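Local coordinates for protein enolase (alpha proteobacterium BAL199, PDB 3UGV) that binds magnesium and, as a member of the enolase superfamily, probably abstracts a proton alpha to a substrate carboxylate at that site, at residues F[247-252]-F[296-301]; F[287-292]-F[320-325]; F[224-229]-F[240-245]. One frame throughout, in Å; residues are numbered along the deposited sequence.

Contact 1 (F[247-252]-F[296-301]). With MG (magnesium ion), chain B.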
loop_
_atom_site.group_PDB
_atom_site.type_symbol
_atom_site.label_atom_id
_atom_site.label_comp_id
_atom_site.label_asym_id
_atom_site.label_seq_id
_atom_site.Cartn_x
_atom_site.Cartn_y
_atom_site.Cartn_z
ATOM N N LEU F 247 1.733 31.298 -7.211
ATOM C CA LEU F 247 3.179 31.121 -7.407
ATOM C C LEU F 247 3.473 30.021 -8.418
ATOM O O LEU F 247 2.669 29.097 -8.591
ATOM C CB LEU F 247 3.856 30.757 -6.085
ATOM C CG LEU F 247 3.623 31.742 -4.947
ATOM C CD1 LEU F 247 4.124 31.153 -3.648
ATOM C CD2 LEU F 247 4.302 33.086 -5.273
ATOM N N GLU F 248 4.618 30.122 -9.087
ATOM C CA GLU F 248 5.037 29.107 -10.050
ATOM C C GLU F 248 5.420 27.823 -9.302
ATOM O O GLU F 248 5.058 26.725 -9.703
ATOM C CB GLU F 248 6.224 29.600 -10.864
ATOM C CG GLU F 248 6.856 28.533 -11.765
ATOM C CD GLU F 248 6.131 28.344 -13.088
ATOM O OE1 GLU F 248 5.181 29.113 -13.373
ATOM O OE2 GLU F 248 6.528 27.435 -13.856
ATOM N N TRP F 249 6.141 27.969 -8.199
ATOM C CA TRP F 249 6.358 26.844 -7.299
ATOM C C TRP F 249 6.836 27.307 -5.946
ATOM O O TRP F 249 7.238 28.459 -5.792
ATOM C CB TRP F 249 7.355 25.840 -7.882
ATOM C CG TRP F 249 8.809 26.279 -7.937
ATOM C CD1 TRP F 249 9.613 26.648 -6.885
ATOM C CD2 TRP F 249 9.648 26.304 -9.101
ATOM N NE1 TRP F 249 10.885 26.936 -7.335
ATOM C CE2 TRP F 249 10.933 26.716 -8.687
ATOM C CE3 TRP F 249 9.435 26.020 -10.453
ATOM C CZ2 TRP F 249 11.989 26.862 -9.581
ATOM C CZ3 TRP F 249 10.487 26.168 -11.336
ATOM C CH2 TRP F 249 11.744 26.588 -10.898
ATOM N N ILE F 250 6.787 26.396 -4.977
ATOM C CA ILE F 250 7.338 26.616 -3.644
ATOM C C ILE F 250 8.504 25.645 -3.406
ATOM O O ILE F 250 8.363 24.420 -3.563
ATOM C CB ILE F 250 6.266 26.398 -2.575
ATOM C CG1 ILE F 250 5.128 27.405 -2.757
ATOM C CG2 ILE F 250 6.853 26.495 -1.174
ATOM C CD1 ILE F 250 3.884 27.006 -1.990
ATOM N N GLU F 251 9.650 26.190 -3.011
ATOM C CA GLU F 251 10.886 25.417 -2.990
ATOM C C GLU F 251 11.403 25.194 -1.578
ATOM O O GLU F 251 11.479 26.141 -0.795
ATOM C CB GLU F 251 11.940 26.138 -3.832
ATOM C CG GLU F 251 13.193 25.358 -4.126
ATOM C CD GLU F 251 14.148 26.145 -5.020
ATOM O OE1 GLU F 251 13.682 26.789 -6.000
ATOM O OE2 GLU F 251 15.361 26.133 -4.732
ATOM N N GLU F 252 11.724 23.929 -1.281
ATOM C CA GLU F 252 12.380 23.477 -0.032
ATOM C C GLU F 252 11.965 24.198 1.245
ATOM O O GLU F 252 12.768 24.921 1.857
ATOM C CB GLU F 252 13.908 23.519 -0.169
ATOM C CG GLU F 252 14.473 22.445 -1.085
ATOM C CD GLU F 252 15.995 22.359 -1.049
ATOM O OE1 GLU F 252 16.662 23.419 -0.945
ATOM O OE2 GLU F 252 16.523 21.221 -1.135
ATOM N N LEU F 296 8.134 18.688 -8.571
ATOM C CA LEU F 296 9.164 19.133 -9.512
ATOM C C LEU F 296 10.538 18.868 -8.886
ATOM O O LEU F 296 10.660 18.843 -7.665
ATOM C CB LEU F 296 9.004 20.631 -9.811
ATOM C CG LEU F 296 7.639 21.246 -10.159
ATOM C CD1 LEU F 296 7.748 22.764 -10.169
ATOM C CD2 LEU F 296 7.095 20.762 -11.496
ATOM N N VAL F 297 11.569 18.657 -9.696
ATOM C CA VAL F 297 12.927 18.494 -9.154
ATOM C C VAL F 297 13.920 19.475 -9.803
ATOM O O VAL F 297 13.740 19.873 -10.944
ATOM C CB VAL F 297 13.433 17.033 -9.349
ATOM C CG1 VAL F 297 12.479 16.047 -8.696
ATOM C CG2 VAL F 297 13.556 16.701 -10.827
ATOM N N MET F 298 14.975 19.852 -9.090
ATOM C CA MET F 298 16.034 20.668 -9.691
ATOM C C MET F 298 17.412 20.297 -9.146
ATOM O O MET F 298 17.890 20.911 -8.193
ATOM C CB MET F 298 15.775 22.178 -9.487
ATOM C CG MET F 298 15.431 22.547 -8.039
ATOM S SD MET F 298 15.142 24.327 -7.781
ATOM C CE MET F 298 16.821 24.919 -7.653
ATOM N N PRO F 299 18.069 19.300 -9.761
ATOM C CA PRO F 299 19.384 18.871 -9.263
ATOM C C PRO F 299 20.472 19.933 -9.435
ATOM O O PRO F 299 20.461 20.717 -10.385
ATOM C CB PRO F 299 19.703 17.645 -10.123
ATOM C CG PRO F 299 18.385 17.184 -10.607
ATOM C CD PRO F 299 17.587 18.429 -10.837
ATOM N N ASP F 300 21.392 19.952 -8.482
ATOM C CA ASP F 300 22.563 20.804 -8.497
ATOM C C ASP F 300 23.728 19.959 -9.015
ATOM O O ASP F 300 23.883 18.814 -8.589
ATOM C CB ASP F 300 22.836 21.264 -7.064
ATOM C CG ASP F 300 24.135 22.021 -6.931
ATOM O OD1 ASP F 300 25.196 21.369 -6.932
ATOM O OD2 ASP F 300 24.098 23.266 -6.820
ATOM N N PHE F 301 24.548 20.509 -9.914
ATOM C CA PHE F 301 25.590 19.713 -10.599
ATOM C C PHE F 301 26.750 19.201 -9.733
ATOM O O PHE F 301 27.354 18.165 -10.036
ATOM C CB PHE F 301 26.107 20.441 -11.848
ATOM C CG PHE F 301 25.055 20.606 -12.902
ATOM C CD1 PHE F 301 24.789 19.582 -13.799
ATOM C CD2 PHE F 301 24.290 21.756 -12.957
ATOM C CE1 PHE F 301 23.800 19.713 -14.749
ATOM C CE2 PHE F 301 23.295 21.898 -13.909
ATOM C CZ PHE F 301 23.045 20.874 -14.802
HETATM MG MG MG B . 16.915 26.816 -3.818
HETATM O O HOH W 1 18.095 27.821 -5.237
HETATM O O HOH W 2 18.436 27.471 -2.551
HETATM O O HOH W 3 16.152 25.861 -2.091
#
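W249 and E251 of strand 249-251 meet L296 and M298 inside the parallel barrel of this enolase-superfamily domain, at the strand ends that carry the magnesium site. The two strands are not sheet neighbours, since strand 273-275 runs between them, and the W249 and L296 CA atoms stand 8.5 Å apart; side chains alone close the distance.

The apolar part is small and buried. L296 CD1 approaches the six-membered half of the W249 indole obliquely, 3.7 Å from CE3, and also touches W249 CB. The M298 sulfur makes a Met-aromatic contact with the same ring, 5.4 Å from the centroid and 49° off the normal. M298 CG lies between the backbone N and the carbonyl carbon (chi1 49°), and a bend at chi3 (-81°) lays CE beside the E251 carboxylate, which the sulfur meets 3.4 Å from OE1.

Polar bonds fix that carboxylate. W249 NE1 donates to the anti lone pair of E251 OE1, 3.1 Å away, and K194 forms a salt bridge with the same oxygen. A leucine in place of W249 would probably leave OE1 with one donor fewer, K194 and the metal still holding the carboxylate, and open a gap beside L296 and M298.

Metal coordination falls to the other oxygen. With D225, E277 and three waters completing the shell, E251 OE2 binds magnesium at 1.9 Å.

Contact 2 (F[287-292]-F[320-325])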
loop_
_atom_site.group_PDB
_atom_site.type_symbol
_atom_site.label_atom_id
_atom_site.label_comp_id
_atom_site.label_asym_id
_atom_site.label_seq_id
_atom_site.Cartn_x
_atom_site.Cartn_y
_atom_site.Cartn_z
ATOM N N GLN F 287 14.453 7.721 -4.944
ATOM C CA GLN F 287 13.863 7.475 -3.627
ATOM C C GLN F 287 12.875 8.568 -3.221
ATOM O O GLN F 287 11.821 8.282 -2.661
ATOM C CB GLN F 287 14.961 7.332 -2.580
ATOM C CG GLN F 287 15.857 6.100 -2.806
ATOM C CD GLN F 287 16.996 6.032 -1.805
ATOM O OE1 GLN F 287 17.298 7.025 -1.118
ATOM N NE2 GLN F 287 17.626 4.858 -1.698
ATOM N N ALA F 288 13.219 9.818 -3.531
ATOM C CA ALA F 288 12.336 10.937 -3.284
ATOM C C ALA F 288 11.023 10.792 -4.039
ATOM O O ALA F 288 9.962 11.115 -3.503
ATOM C CB ALA F 288 13.011 12.235 -3.657
ATOM N N LEU F 289 11.101 10.319 -5.283
ATOM C CA LEU F 289 9.906 10.158 -6.125
ATOM C C LEU F 289 9.034 9.003 -5.620
ATOM O O LEU F 289 7.814 9.136 -5.518
ATOM C CB LEU F 289 10.281 9.971 -7.609
ATOM C CG LEU F 289 11.088 11.131 -8.217
ATOM C CD1 LEU F 289 11.417 10.919 -9.687
ATOM C CD2 LEU F 289 10.354 12.443 -8.040
ATOM N N GLN F 290 9.659 7.884 -5.268
ATOM C CA GLN F 290 8.917 6.787 -4.650
ATOM C C GLN F 290 8.213 7.240 -3.388
ATOM O O GLN F 290 7.132 6.748 -3.071
ATOM C CB GLN F 290 9.832 5.629 -4.289
ATOM C CG GLN F 290 10.379 4.863 -5.471
ATOM C CD GLN F 290 11.354 3.796 -5.013
ATOM O OE1 GLN F 290 12.269 4.077 -4.230
ATOM N NE2 GLN F 290 11.152 2.559 -5.471
ATOM N N ALA F 291 8.831 8.168 -2.659
ATOM C CA ALA F 291 8.237 8.667 -1.419
ATOM C C ALA F 291 7.118 9.665 -1.703
ATOM O O ALA F 291 6.434 10.104 -0.793
ATOM C CB ALA F 291 9.301 9.296 -0.546
ATOM N N GLY F 292 6.938 10.028 -2.970
ATOM C CA GLY F 292 5.979 11.059 -3.325
ATOM C C GLY F 292 6.313 12.393 -2.673
ATOM O O GLY F 292 5.419 13.083 -2.165
ATOM N N TRP F 320 9.332 9.031 -14.982
ATOM C CA TRP F 320 8.274 9.489 -14.101
ATOM C C TRP F 320 7.449 10.609 -14.731
ATOM O O TRP F 320 6.310 10.852 -14.337
ATOM C CB TRP F 320 8.875 10.003 -12.781
ATOM C CG TRP F 320 9.144 8.946 -11.751
ATOM C CD1 TRP F 320 10.288 8.197 -11.605
ATOM C CD2 TRP F 320 8.261 8.532 -10.700
ATOM N NE1 TRP F 320 10.156 7.331 -10.545
ATOM C CE2 TRP F 320 8.927 7.519 -9.967
ATOM C CE3 TRP F 320 6.965 8.909 -10.315
ATOM C CZ2 TRP F 320 8.345 6.885 -8.868
ATOM C CZ3 TRP F 320 6.389 8.281 -9.222
ATOM C CH2 TRP F 320 7.081 7.277 -8.512
ATOM N N GLY F 321 8.034 11.334 -15.675
ATOM C CA GLY F 321 7.342 12.474 -16.241
ATOM C C GLY F 321 7.446 13.748 -15.413
ATOM O O GLY F 321 6.655 14.664 -15.589
ATOM N N ILE F 322 8.431 13.818 -14.521
ATOM C CA ILE F 322 8.581 14.959 -13.621
ATOM C C ILE F 322 9.359 16.068 -14.310
ATOM O O ILE F 322 10.443 15.821 -14.820
ATOM C CB ILE F 322 9.368 14.579 -12.340
ATOM C CG1 ILE F 322 8.748 13.366 -11.660
ATOM C CG2 ILE F 322 9.361 15.728 -11.362
ATOM C CD1 ILE F 322 7.440 13.663 -10.961
ATOM N N PRO F 323 8.817 17.297 -14.331
ATOM C CA PRO F 323 9.593 18.358 -14.991
ATOM C C PRO F 323 10.864 18.672 -14.208
ATOM O O PRO F 323 10.853 18.747 -12.986
ATOM C CB PRO F 323 8.638 19.548 -14.999
ATOM C CG PRO F 323 7.273 18.938 -14.847
ATOM C CD PRO F 323 7.460 17.737 -13.982
ATOM N N MET F 324 11.962 18.846 -14.929
ATOM C CA MET F 324 13.275 18.928 -14.319
ATOM C C MET F 324 13.895 20.277 -14.660
ATOM O O MET F 324 13.922 20.673 -15.826
ATOM C CB MET F 324 14.125 17.772 -14.850
ATOM C CG MET F 324 15.527 17.664 -14.315
ATOM S SD MET F 324 16.142 16.020 -14.728
ATOM C CE MET F 324 17.878 16.152 -14.336
ATOM N N SER F 325 14.362 20.986 -13.636
ATOM C CA SER F 325 15.003 22.293 -13.803
ATOM C C SER F 325 16.424 22.192 -13.281
ATOM O O SER F 325 16.815 21.151 -12.762
ATOM C CB SER F 325 14.232 23.384 -13.043
ATOM O OG SER F 325 12.953 23.633 -13.622
#
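L289, near the C-terminal end of helix 282-290, packs against one face of the indole of W320, the last residue of helix 306-320. Both helices belong to the outer layer of the barrel domain, and the contact joins their C-terminal ends, where each helix runs out into a glycine turn. On both sides a glycine with positive phi forms a Schellman motif: G292 N bonds to L289 O at 2.8 Å, and G321 plays the same part after W320.

L289 gives up the largest area, 87 Å², and uses two levels of its side chain. CD1 sits over the five-membered ring of W320 in a CH-pi contact, 3.7 Å from the centroid and only 19° off the normal. CB lies 3.7 Å above the indole plane, over its centre, so the leucine runs along one face rather than touching at a point.

W320 is next with 71 Å². Its CG is anti to the carbonyl carbon (chi1 -85°), and with chi2 at 88° the ring turns that face to the leucine; the far end of the ring reaches the backbone, CH2 coming 3.6 Å from L289 O. Around the indole the assembly closes in, for H286 and Q290 of a third subunit also meet W320.

I322 contributes 27 Å² beyond the glycine turn and also leans on V297 of strand 296-297. Its CG1 lies against both leucine methyls, 4.1 Å from L289 CD1 and from L289 CD2.

Contact 3 (F[224-229]-F[240-245]). With MG (magnesium ion), chain B.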
loop_
_atom_site.group_PDB
_atom_site.type_symbol
_atom_site.label_atom_id
_atom_site.label_comp_id
_atom_site.label_asym_id
_atom_site.label_seq_id
_atom_site.Cartn_x
_atom_site.Cartn_y
_atom_site.Cartn_z
ATOM N N VAL F 224 9.237 30.664 -5.457
ATOM C CA VAL F 224 9.540 31.039 -4.093
ATOM C C VAL F 224 10.407 29.977 -3.428
ATOM O O VAL F 224 10.122 28.782 -3.518
ATOM C CB VAL F 224 8.249 31.302 -3.298
ATOM C CG1 VAL F 224 8.404 30.916 -1.824
ATOM C CG2 VAL F 224 7.826 32.760 -3.460
ATOM N N ASP F 225 11.475 30.424 -2.778
ATOM C CA ASP F 225 12.407 29.523 -2.109
ATOM C C ASP F 225 12.542 29.875 -0.636
ATOM O O ASP F 225 12.859 31.021 -0.293
ATOM C CB ASP F 225 13.785 29.612 -2.762
ATOM C CG ASP F 225 14.687 28.432 -2.397
ATOM O OD1 ASP F 225 14.509 27.796 -1.322
ATOM O OD2 ASP F 225 15.576 28.134 -3.205
ATOM N N PHE F 226 12.312 28.891 0.233
ATOM C CA PHE F 226 12.424 29.111 1.672
ATOM C C PHE F 226 13.785 28.705 2.195
ATOM O O PHE F 226 14.098 28.950 3.347
ATOM C CB PHE F 226 11.372 28.312 2.422
ATOM C CG PHE F 226 10.009 28.920 2.397
ATOM C CD1 PHE F 226 9.657 29.893 3.312
ATOM C CD2 PHE F 226 9.061 28.490 1.480
ATOM C CE1 PHE F 226 8.383 30.448 3.310
ATOM C CE2 PHE F 226 7.784 29.046 1.465
ATOM C CZ PHE F 226 7.452 30.027 2.377
ATOM N N ASN F 227 14.577 28.052 1.354
ATOM C CA ASN F 227 15.896 27.579 1.754
ATOM C C ASN F 227 15.916 26.759 3.037
ATOM O O ASN F 227 16.763 26.985 3.888
ATOM C CB ASN F 227 16.877 28.749 1.870
ATOM C CG ASN F 227 17.256 29.314 0.514
ATOM O OD1 ASN F 227 17.962 28.669 -0.257
ATOM N ND2 ASN F 227 16.772 30.517 0.209
ATOM N N GLN F 228 14.987 25.813 3.164
ATOM C CA GLN F 228 14.967 24.885 4.287
ATOM C C GLN F 228 14.778 25.595 5.625
ATOM O O GLN F 228 15.106 25.033 6.661
ATOM C CB GLN F 228 16.290 24.110 4.350
ATOM C CG GLN F 228 16.608 23.315 3.119
ATOM C CD GLN F 228 17.911 22.544 3.266
ATOM O OE1 GLN F 228 18.040 21.679 4.133
ATOM N NE2 GLN F 228 18.894 22.869 2.427
ATOM N N GLY F 229 14.267 26.823 5.618
ATOM C CA GLY F 229 14.237 27.617 6.841
ATOM C C GLY F 229 13.136 27.316 7.844
ATOM O O GLY F 229 13.107 27.893 8.935
ATOM N N ARG F 240 0.566 27.000 3.432
ATOM C CA ARG F 240 -0.864 27.091 3.231
ATOM C C ARG F 240 -1.266 28.554 2.934
ATOM O O ARG F 240 -2.122 28.820 2.086
ATOM C CB ARG F 240 -1.599 26.546 4.447
ATOM C CG ARG F 240 -3.105 26.706 4.359
ATOM C CD ARG F 240 -3.761 26.314 5.673
ATOM N NE ARG F 240 -5.211 26.388 5.595
ATOM C CZ ARG F 240 -6.031 26.051 6.583
ATOM N NH1 ARG F 240 -5.559 25.596 7.739
ATOM N NH2 ARG F 240 -7.331 26.156 6.403
ATOM N N GLN F 241 -0.617 29.496 3.610
ATOM C CA GLN F 241 -0.971 30.903 3.473
ATOM C C GLN F 241 -0.708 31.397 2.073
ATOM O O GLN F 241 -1.373 32.317 1.619
ATOM C CB GLN F 241 -0.161 31.777 4.421
ATOM C CG GLN F 241 -0.582 31.776 5.853
ATOM C CD GLN F 241 0.271 32.739 6.650
ATOM O OE1 GLN F 241 0.558 33.846 6.189
ATOM N NE2 GLN F 241 0.714 32.313 7.832
ATOM N N ILE F 242 0.273 30.806 1.396
ATOM C CA ILE F 242 0.633 31.266 0.056
ATOM C C ILE F 242 0.159 30.372 -1.074
ATOM O O ILE F 242 0.443 30.654 -2.255
ATOM C CB ILE F 242 2.149 31.463 -0.115
ATOM C CG1 ILE F 242 2.904 30.186 0.247
ATOM C CG2 ILE F 242 2.647 32.638 0.712
ATOM C CD1 ILE F 242 4.409 30.331 0.074
ATOM N N ASP F 243 -0.562 29.308 -0.729
ATOM C CA ASP F 243 -0.947 28.318 -1.735
ATOM C C ASP F 243 -1.909 28.886 -2.776
ATOM O O ASP F 243 -2.044 28.334 -3.859
ATOM C CB ASP F 243 -1.543 27.074 -1.086
ATOM C CG ASP F 243 -1.494 25.865 -2.004
ATOM O OD1 ASP F 243 -0.560 25.785 -2.816
ATOM O OD2 ASP F 243 -2.376 24.992 -1.913
ATOM N N ASP F 244 -2.563 30.000 -2.463
ATOM C CA ASP F 244 -3.478 30.611 -3.436
ATOM C C ASP F 244 -2.973 31.896 -4.090
ATOM O O ASP F 244 -3.718 32.556 -4.810
ATOM C CB ASP F 244 -4.851 30.843 -2.808
ATOM C CG ASP F 244 -5.524 29.548 -2.401
ATOM O OD1 ASP F 244 -5.180 28.498 -2.988
ATOM O OD2 ASP F 244 -6.388 29.573 -1.497
ATOM N N LEU F 245 -1.712 32.245 -3.844
ATOM C CA LEU F 245 -1.110 33.420 -4.465
ATOM C C LEU F 245 -0.902 33.284 -5.969
ATOM O O LEU F 245 -0.721 34.281 -6.659
ATOM C CB LEU F 245 0.248 33.719 -3.844
ATOM C CG LEU F 245 0.339 34.365 -2.466
ATOM C CD1 LEU F 245 1.761 34.861 -2.279
ATOM C CD2 LEU F 245 -0.656 35.515 -2.339
HETATM MG MG MG B . 16.915 26.816 -3.818
HETATM O O HOH W 2 18.436 27.471 -2.551
HETATM O O HOH W 1 18.095 27.821 -5.237
HETATM O O HOH W 3 16.152 25.861 -2.091
#
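I242, near the C-terminal end of helix 232-242, reaches across to F226 and V224 with a single methyl group. Two residues earlier R240 is engaged elsewhere: its guanidinium forms a salt bridge with D244 of a neighbouring subunit.

At I242 the whole cross-contact is made. CG1 stands between the backbone N and the carbonyl carbon (chi1 55°), and the anti chi2 (179°) extends CD1 to the F226 ring. The methyl arrives at the ring edge, near its plane, 3.8 Å from CZ and 3.9 Å from CE2, so this is edge packing and not a CH-pi contact over a face. V224 CG1 adds a looser approach to I242 CD1 at 4.5 Å. Between these two partners of I242 sits D225, whose OD2 binds magnesium at 2.0 Å, while D225 OD1 accepts N227 N at 2.7 Å, an Asx turn in which the donor stands 33° out of the carboxylate plane. These residues belong to the beta-alpha-beta unit of strand 221-225, helix 232-242 and strand 249-251, and I250 of the last strand touches both F226 and I242.

Next in the second segment, D243 OD2 accepts from K270 N, and D243 OD1 is hydrogen-bonded to T271 OG1, tying this turn to the loop between helix 259-268 and strand 273-275. The chain then reverses in a type I turn from I242 to L245, whose L245 N bonds to I242 O at 3.1 Å.

Overall arrangement
All three contacts belong to the barrel domain. Contact 3 closes before contact 1 opens, whereas contacts 1 and 2 interleave along the chain. Contacts 1 and 3 have centres about 12 Å apart and lie on neighbouring strands of one parallel sheet, 249-251 and 221-225, joined where E251 N meets V224 O at 2.7 Å; both supply a carboxylate to one magnesium ion and share its three waters. The centre of contact 2 is about 11 Å from that of contact 1, linked through V297 O and S325 N at 3.0 Å, and about 20 Å from that of contact 3, with no touch. The set thus runs from the metal site at the strand ends to the outer helices, where other subunits pack.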